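Local structure of immunomodulatory active chitinase (Trichuris suis, 6G9C) at residues S127-F132 and L164-E169; S135-L140 and L171-E176. The protein probably binds and hydrolyses chitin as a secreted class II chitinase of glycoside hydrolase family 18, and has immunomodulatory activity. One frame throughout, in Å; residues are numbered along the deposited sequence.

Contact 1. Residues S127-F132 and L164-E169; sequences SNRAKF and LLLCQE
Arg129 reaches across from its helix and grips the carboxylate of Glu169 side-on, using NE and one terminal nitrogen, each on its own oxygen. NE of Arg129 binds OE1 of Glu169 at 2.8 Å, nearly straight with an N-H...O angle of 174°, and OE1 lies practically in the guanidinium plane. NH2 of Arg129 reaches OE2 of Glu169 at 2.9 Å on a more bent path, meeting the syn lone pair. The two flat groups are twisted 45° apart, and the NH2 bond leaves the guanidinium plane by a modest tilt. A bend in the arginine chain at chi3 (-61°) turns the guanidinium so that NE faces the glutamate, while NH1 is held separately by the carbonyl oxygen of Ala123. CB of Leu165 lies over the centre of one guanidinium face, 3.8 Å from CZ of Arg129. Arginine suits this buried place because it pairs an apolar chain with a charged head: CD of Arg129 rests 3.9 Å from CB of Leu166. CD1 of Leu166 meets CD2 of Phe132 at 4.0 Å, the two side chains roughly perpendicular; Phe132 packs on Phe148 and Leu166 on Leu150, both of strand 147-151. Two neighbouring helices joined by a salt bridge and by apolar side chains that rest on the barrel strand between them in sequence fit the TIM barrel of family 18 chitinases.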
ATOM      1  N   SER A 127      29.997  16.552   2.014  1.00 43.59           N
ATOM      2  CA  SER A 127      29.999  15.827   0.747  1.00 53.09           C
ATOM      3  C   SER A 127      29.621  14.359   0.944  1.00 47.92           C
ATOM      4  O   SER A 127      28.773  13.815   0.230  1.00 45.98           O
ATOM      5  CB  SER A 127      31.385  15.955   0.104  1.00 60.91           C
ATOM      6  OG  SER A 127      31.344  15.665  -1.277  1.00 70.61           O
ATOM      7  N   ASN A 128      30.242  13.702   1.917  1.00 46.94           N
ATOM      8  CA  ASN A 128      29.936  12.296   2.148  1.00 44.96           C
ATOM      9  C   ASN A 128      28.498  12.120   2.625  1.00 46.36           C
ATOM     10  O   ASN A 128      27.791  11.214   2.167  1.00 47.14           O
ATOM     11  CB  ASN A 128      30.916  11.716   3.161  1.00 42.85           C
ATOM     12  CG  ASN A 128      32.317  11.562   2.608  1.00 47.07           C
ATOM     13  OD1 ASN A 128      32.580  11.886   1.457  1.00 48.11           O
ATOM     14  ND2 ASN A 128      33.226  11.054   3.431  1.00 52.02           N
ATOM     15  N   ARG A 129      28.043  12.984   3.538  1.00 43.82           N
ATOM     16  CA  ARG A 129      26.691  12.845   4.064  1.00 42.39           C
ATOM     17  C   ARG A 129      25.645  13.098   2.982  1.00 38.63           C
ATOM     18  O   ARG A 129      24.600  12.435   2.955  1.00 39.14           O
ATOM     19  CB  ARG A 129      26.485  13.788   5.253  1.00 41.97           C
ATOM     20  CG  ARG A 129      27.461  13.548   6.409  1.00 46.28           C
ATOM     21  CD  ARG A 129      27.127  14.409   7.620  1.00 40.96           C
ATOM     22  NE  ARG A 129      27.203  15.847   7.322  1.00 42.61           N
ATOM     23  CZ  ARG A 129      28.232  16.647   7.614  1.00 45.03           C
ATOM     24  NH1 ARG A 129      29.326  16.183   8.221  1.00 42.24           N
ATOM     25  NH2 ARG A 129      28.164  17.933   7.302  1.00 43.97           N
ATOM     26  N   ALA A 130      25.912  14.045   2.079  1.00 40.44           N
ATOM     27  CA  ALA A 130      24.959  14.351   1.013  1.00 46.33           C
ATOM     28  C   ALA A 130      24.817  13.183   0.042  1.00 42.95           C
ATOM     29  O   ALA A 130      23.712  12.899  -0.437  1.00 40.33           O
ATOM     30  CB  ALA A 130      25.392  15.617   0.266  1.00 43.37           C
ATOM     31  N   LYS A 131      25.927  12.513  -0.281  1.00 43.77           N
ATOM     32  CA  LYS A 131      25.853  11.338  -1.138  1.00 45.05           C
ATOM     33  C   LYS A 131      25.004  10.254  -0.490  1.00 44.93           C
ATOM     34  O   LYS A 131      24.119   9.673  -1.127  1.00 43.68           O
ATOM     35  CB  LYS A 131      27.257  10.812  -1.441  1.00 47.47           C
ATOM     36  CG  LYS A 131      27.245   9.702  -2.473  1.00 51.81           C
ATOM     37  CD  LYS A 131      28.631   9.155  -2.744  1.00 54.11           C
ATOM     38  CE  LYS A 131      28.553   7.973  -3.697  1.00 58.08           C
ATOM     39  NZ  LYS A 131      29.893   7.534  -4.171  1.00 64.48           N
ATOM     40  N   PHE A 132      25.260   9.976   0.790  1.00 37.67           N
ATOM     41  CA  PHE A 132      24.449   9.008   1.525  1.00 32.46           C
ATOM     42  C   PHE A 132      22.979   9.416   1.558  1.00 36.61           C
ATOM     43  O   PHE A 132      22.087   8.596   1.304  1.00 36.14           O
ATOM     44  CB  PHE A 132      24.994   8.855   2.943  1.00 33.58           C
ATOM     45  CG  PHE A 132      24.035   8.197   3.888  1.00 36.17           C
ATOM     46  CD1 PHE A 132      23.770   6.848   3.780  1.00 35.80           C
ATOM     47  CD2 PHE A 132      23.393   8.926   4.877  1.00 35.33           C
ATOM     48  CE1 PHE A 132      22.890   6.229   4.638  1.00 37.71           C
ATOM     49  CE2 PHE A 132      22.511   8.313   5.741  1.00 35.80           C
ATOM     50  CZ  PHE A 132      22.259   6.955   5.623  1.00 38.42           C
ATOM     51  N   LEU A 164      25.357  14.907  14.752  1.00 37.81           N
ATOM     52  CA  LEU A 164      24.308  15.919  14.788  1.00 42.59           C
ATOM     53  C   LEU A 164      24.093  16.538  13.413  1.00 40.84           C
ATOM     54  O   LEU A 164      22.949  16.753  12.990  1.00 37.27           O
ATOM     55  CB  LEU A 164      24.665  16.997  15.811  1.00 40.96           C
ATOM     56  CG  LEU A 164      23.741  18.220  15.817  1.00 40.94           C
ATOM     57  CD1 LEU A 164      22.341  17.789  16.215  1.00 37.89           C
ATOM     58  CD2 LEU A 164      24.259  19.340  16.710  1.00 41.42           C
ATOM     59  N   LEU A 165      25.185  16.842  12.704  1.00 38.44           N
ATOM     60  CA  LEU A 165      25.071  17.368  11.346  1.00 40.55           C
ATOM     61  C   LEU A 165      24.343  16.380  10.441  1.00 41.00           C
ATOM     62  O   LEU A 165      23.427  16.755   9.697  1.00 37.23           O
ATOM     63  CB  LEU A 165      26.456  17.684  10.791  1.00 39.52           C
ATOM     64  CG  LEU A 165      27.104  18.975  11.304  1.00 44.29           C
ATOM     65  CD1 LEU A 165      28.602  18.983  11.015  1.00 46.73           C
ATOM     66  CD2 LEU A 165      26.423  20.227  10.737  1.00 45.39           C
ATOM     67  N   LEU A 166      24.738  15.107  10.494  1.00 33.78           N
ATOM     68  CA  LEU A 166      24.034  14.083   9.727  1.00 32.54           C
ATOM     69  C   LEU A 166      22.530  14.112  10.012  1.00 33.65           C
ATOM     70  O   LEU A 166      21.708  14.122   9.083  1.00 30.60           O
ATOM     71  CB  LEU A 166      24.625  12.706  10.039  1.00 31.59           C
ATOM     72  CG  LEU A 166      23.906  11.491   9.446  1.00 33.26           C
ATOM     73  CD1 LEU A 166      23.965  11.517   7.934  1.00 35.64           C
ATOM     74  CD2 LEU A 166      24.527  10.215   9.978  1.00 38.78           C
ATOM     75  N   CYS A 167      22.146  14.155  11.293  1.00 32.70           N
ATOM     76  CA  CYS A 167      20.720  14.134  11.624  1.00 33.87           C
ATOM     77  C   CYS A 167      20.010  15.414  11.180  1.00 34.53           C
ATOM     78  O   CYS A 167      18.889  15.352  10.661  1.00 33.42           O
ATOM     79  CB  CYS A 167      20.525  13.903  13.120  1.00 34.84           C
ATOM     80  SG  CYS A 167      20.986  12.247  13.652  1.00 32.77           S
ATOM     81  N   GLN A 168      20.642  16.579  11.354  1.00 33.07           N
ATOM     82  CA  GLN A 168      20.019  17.814  10.896  1.00 32.32           C
ATOM     83  C   GLN A 168      19.837  17.802   9.381  1.00 38.79           C
ATOM     84  O   GLN A 168      18.808  18.259   8.868  1.00 37.16           O
ATOM     85  CB  GLN A 168      20.865  19.021  11.325  1.00 36.08           C
ATOM     86  CG  GLN A 168      20.901  19.232  12.834  1.00 38.43           C
ATOM     87  CD  GLN A 168      21.948  20.250  13.239  1.00 43.25           C
ATOM     88  OE1 GLN A 168      22.947  20.430  12.541  1.00 43.90           O
ATOM     89  NE2 GLN A 168      21.716  20.935  14.356  1.00 46.77           N
ATOM     90  N   GLU A 169      20.831  17.282   8.648  1.00 35.16           N
ATOM     91  CA  GLU A 169      20.753  17.269   7.188  1.00 33.43           C
ATOM     92  C   GLU A 169      19.741  16.236   6.675  1.00 38.88           C
ATOM     93  O   GLU A 169      19.072  16.480   5.659  1.00 34.78           O
ATOM     94  CB  GLU A 169      22.142  17.021   6.600  1.00 34.31           C
ATOM     95  CG  GLU A 169      23.079  18.246   6.779  1.00 38.04           C
ATOM     96  CD  GLU A 169      24.564  17.922   6.654  1.00 43.75           C
ATOM     97  OE1 GLU A 169      24.921  16.858   6.108  1.00 44.78           O
ATOM     98  OE2 GLU A 169      25.383  18.749   7.114  1.00 42.46           O
TER

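Contact 2. Residues S135-L140 and L171-E176; sequences SLVSFL and LAKFEE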
ATOM      1  N   SER A 135      21.184   8.933  -1.702  1.00 40.10           N
ATOM      2  CA  SER A 135      20.991   7.503  -1.914  1.00 41.96           C
ATOM      3  C   SER A 135      19.872   6.961  -1.033  1.00 35.63           C
ATOM      4  O   SER A 135      19.044   6.161  -1.482  1.00 36.84           O
ATOM      5  CB  SER A 135      22.296   6.763  -1.634  1.00 42.23           C
ATOM      6  OG  SER A 135      22.144   5.374  -1.858  1.00 42.16           O
ATOM      7  N   LEU A 136      19.840   7.381   0.227  1.00 36.65           N
ATOM      8  CA  LEU A 136      18.842   6.875   1.162  1.00 33.44           C
ATOM      9  C   LEU A 136      17.439   7.332   0.775  1.00 32.11           C
ATOM     10  O   LEU A 136      16.489   6.535   0.770  1.00 33.16           O
ATOM     11  CB  LEU A 136      19.198   7.350   2.566  1.00 34.85           C
ATOM     12  CG  LEU A 136      18.109   7.177   3.606  1.00 29.58           C
ATOM     13  CD1 LEU A 136      17.927   5.690   3.907  1.00 30.77           C
ATOM     14  CD2 LEU A 136      18.425   7.955   4.870  1.00 33.56           C
ATOM     15  N   VAL A 137      17.290   8.618   0.443  1.00 33.89           N
ATOM     16  CA  VAL A 137      15.971   9.150   0.109  1.00 37.36           C
ATOM     17  C   VAL A 137      15.397   8.427  -1.097  1.00 38.35           C
ATOM     18  O   VAL A 137      14.208   8.057  -1.117  1.00 36.49           O
ATOM     19  CB  VAL A 137      16.049  10.671  -0.115  1.00 47.75           C
ATOM     20  CG1 VAL A 137      14.954  11.121  -1.048  1.00 57.98           C
ATOM     21  CG2 VAL A 137      15.936  11.385   1.210  1.00 44.44           C
ATOM     22  N   SER A 138      16.242   8.165  -2.097  1.00 33.53           N
ATOM     23  CA  SER A 138      15.800   7.403  -3.260  1.00 35.43           C
ATOM     24  C   SER A 138      15.375   5.994  -2.862  1.00 38.01           C
ATOM     25  O   SER A 138      14.318   5.513  -3.285  1.00 38.20           O
ATOM     26  CB  SER A 138      16.909   7.358  -4.312  1.00 36.20           C
ATOM     27  OG  SER A 138      17.238   8.667  -4.751  1.00 45.10           O
ATOM     28  N   PHE A 139      16.182   5.324  -2.034  1.00 35.72           N
ATOM     29  CA  PHE A 139      15.873   3.954  -1.635  1.00 37.37           C
ATOM     30  C   PHE A 139      14.578   3.893  -0.840  1.00 31.99           C
ATOM     31  O   PHE A 139      13.770   2.976  -1.027  1.00 36.32           O
ATOM     32  CB  PHE A 139      17.027   3.371  -0.812  1.00 30.50           C
ATOM     33  CG  PHE A 139      16.963   1.877  -0.643  1.00 32.84           C
ATOM     34  CD1 PHE A 139      17.445   1.032  -1.630  1.00 39.49           C
ATOM     35  CD2 PHE A 139      16.425   1.317   0.513  1.00 34.50           C
ATOM     36  CE1 PHE A 139      17.395  -0.356  -1.468  1.00 37.94           C
ATOM     37  CE2 PHE A 139      16.366  -0.069   0.683  1.00 35.31           C
ATOM     38  CZ  PHE A 139      16.848  -0.906  -0.305  1.00 36.79           C
ATOM     39  N   LEU A 140      14.367   4.865   0.053  1.00 32.12           N
ATOM     40  CA  LEU A 140      13.157   4.891   0.867  1.00 33.49           C
ATOM     41  C   LEU A 140      11.917   5.040  -0.003  1.00 39.64           C
ATOM     42  O   LEU A 140      10.951   4.278   0.139  1.00 33.57           O
ATOM     43  CB  LEU A 140      13.231   6.027   1.890  1.00 31.54           C
ATOM     44  CG  LEU A 140      14.233   5.861   3.047  1.00 32.28           C
ATOM     45  CD1 LEU A 140      14.365   7.167   3.831  1.00 28.19           C
ATOM     46  CD2 LEU A 140      13.874   4.673   3.966  1.00 32.87           C
ATOM     47  N   LEU A 171      16.905  15.363   8.197  1.00 32.12           N
ATOM     48  CA  LEU A 171      15.588  15.968   8.363  1.00 37.76           C
ATOM     49  C   LEU A 171      15.350  17.046   7.318  1.00 37.88           C
ATOM     50  O   LEU A 171      14.269  17.108   6.721  1.00 34.11           O
ATOM     51  CB  LEU A 171      15.425  16.534   9.777  1.00 31.88           C
ATOM     52  CG  LEU A 171      14.107  17.280  10.026  1.00 40.19           C
ATOM     53  CD1 LEU A 171      12.903  16.349   9.887  1.00 41.51           C
ATOM     54  CD2 LEU A 171      14.098  17.963  11.379  1.00 42.12           C
ATOM     55  N   ALA A 172      16.361  17.889   7.062  1.00 31.56           N
ATOM     56  CA  ALA A 172      16.216  18.939   6.058  1.00 37.38           C
ATOM     57  C   ALA A 172      15.874  18.351   4.695  1.00 36.39           C
ATOM     58  O   ALA A 172      15.012  18.881   3.978  1.00 33.93           O
ATOM     59  CB  ALA A 172      17.501  19.774   5.974  1.00 37.54           C
ATOM     60  N   LYS A 173      16.561  17.274   4.306  1.00 33.72           N
ATOM     61  CA  LYS A 173      16.258  16.634   3.029  1.00 37.65           C
ATOM     62  C   LYS A 173      14.851  16.063   3.028  1.00 32.86           C
ATOM     63  O   LYS A 173      14.121  16.194   2.033  1.00 35.95           O
ATOM     64  CB  LYS A 173      17.258  15.521   2.730  1.00 34.64           C
ATOM     65  CG  LYS A 173      17.086  14.902   1.348  1.00 38.22           C
ATOM     66  CD  LYS A 173      17.430  15.924   0.270  1.00 45.96           C
ATOM     67  CE  LYS A 173      17.848  15.259  -1.032  1.00 58.92           C
ATOM     68  NZ  LYS A 173      17.541  16.079  -2.241  1.00 66.54           N
ATOM     69  N   PHE A 174      14.459  15.418   4.133  1.00 29.59           N
ATOM     70  CA  PHE A 174      13.119  14.831   4.217  1.00 30.87           C
ATOM     71  C   PHE A 174      12.056  15.909   4.038  1.00 33.54           C
ATOM     72  O   PHE A 174      11.060  15.709   3.330  1.00 31.05           O
ATOM     73  CB  PHE A 174      12.931  14.099   5.557  1.00 29.05           C
ATOM     74  CG  PHE A 174      13.603  12.734   5.636  1.00 28.22           C
ATOM     75  CD1 PHE A 174      14.448  12.283   4.626  1.00 27.07           C
ATOM     76  CD2 PHE A 174      13.372  11.893   6.726  1.00 27.27           C
ATOM     77  CE1 PHE A 174      15.052  11.028   4.707  1.00 29.93           C
ATOM     78  CE2 PHE A 174      13.980  10.642   6.811  1.00 30.80           C
ATOM     79  CZ  PHE A 174      14.827  10.216   5.803  1.00 29.93           C
ATOM     80  N   GLU A 175      12.268  17.079   4.647  1.00 36.30           N
ATOM     81  CA  GLU A 175      11.322  18.181   4.490  1.00 37.53           C
ATOM     82  C   GLU A 175      11.284  18.682   3.051  1.00 37.56           C
ATOM     83  O   GLU A 175      10.209  18.992   2.520  1.00 37.33           O
ATOM     84  CB  GLU A 175      11.689  19.314   5.454  1.00 43.03           C
ATOM     85  CG  GLU A 175      11.394  18.951   6.909  1.00 40.45           C
ATOM     86  CD  GLU A 175      12.006  19.911   7.902  1.00 48.34           C
ATOM     87  OE1 GLU A 175      12.944  20.647   7.531  1.00 49.54           O
ATOM     88  OE2 GLU A 175      11.548  19.920   9.063  1.00 51.19           O
ATOM     89  N   GLU A 176      12.449  18.779   2.406  1.00 36.66           N
ATOM     90  CA  GLU A 176      12.493  19.237   1.021  1.00 39.15           C
ATOM     91  C   GLU A 176      11.848  18.216   0.087  1.00 37.73           C
ATOM     92  O   GLU A 176      11.133  18.580  -0.858  1.00 35.99           O
ATOM     93  CB  GLU A 176      13.945  19.509   0.620  1.00 47.30           C
ATOM     94  CG  GLU A 176      14.170  19.818  -0.855  1.00 64.14           C
ATOM     95  CD  GLU A 176      15.431  19.151  -1.405  1.00 76.04           C
ATOM     96  OE1 GLU A 176      15.305  18.181  -2.190  1.00 77.40           O
ATOM     97  OE2 GLU A 176      16.546  19.588  -1.041  1.00 72.86           O
TER
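Val137 meets the edge of the Phe174 ring, its CG2 methyl standing 3.6 Å from CE1 of Phe174 and close to the ring plane. The two side chains lie next to one another and point in opposing senses. The same methyl touches the aliphatic part of Lys173, with CG2 of Val137 3.7 Å from CG of Lys173, and so fits beside two consecutive residues of the facing helix. A branched, compact valine suits this place, where the CA atoms of Val137 and Phe174 are 7.6 Å apart. Leu140 comes to the end of the ring: its CD1 lies 3.7 Å from CZ of Phe174, and the leucine stands roughly perpendicular to the phenylalanine side chain. Leu136 adds a looser touch there, with CD2 of Leu136 4.4 Å from CZ of Phe174.

Leu136, Val137 and Leu140 are spaced one and three apart, so they share one flank of their helix, here turned to a helix inclined by 47°. Both helices belong to the outer layer of the TIM barrel of family 18, and the strand that links them in sequence, 147-151, supplies Phe148, which touches Leu136, Leu140 and Phe174. With CG anti to its carbonyl carbon (chi1 -77°), Phe174 carries its ring off its own helix into this apolar layer, where Leu186 also packs on it.

Lys173 keeps its methylenes against Val137 yet bends at chi2 (67°), and its NZ forms a salt bridge with OE1 of Glu176, 3.1 Å away. A long lysine can thus serve both an apolar neighbour and a charged one. The second subunit comes close here: its Thr181 packs on Val137, and OG of Ser138 hydrogen-bonds both the backbone oxygen of that Thr181 and Ser134 O of its own helix.

Overall arrangement
Contacts 1 and 2 lie about 10 Å apart, centre to centre, along one helix pair, 126-142 and 160-181, on the same side of the chain's centre. In sequence order come 127-132, 135-140, 164-169 and 171-176, so the segments of the two contacts alternate, with strand 147-151 between the helices in the chain. The helices point in the same general sense, their segments inclined by 41° and 47°. Contact 1, near the start of helix 126-142, includes a salt bridge, whereas no hydrogen bond crosses contact 2. Phe148 touches side chains of both. Together they join two neighbouring helices of the barrel's outer layer; contact 2 also reaches the second subunit, while contact 1 does not.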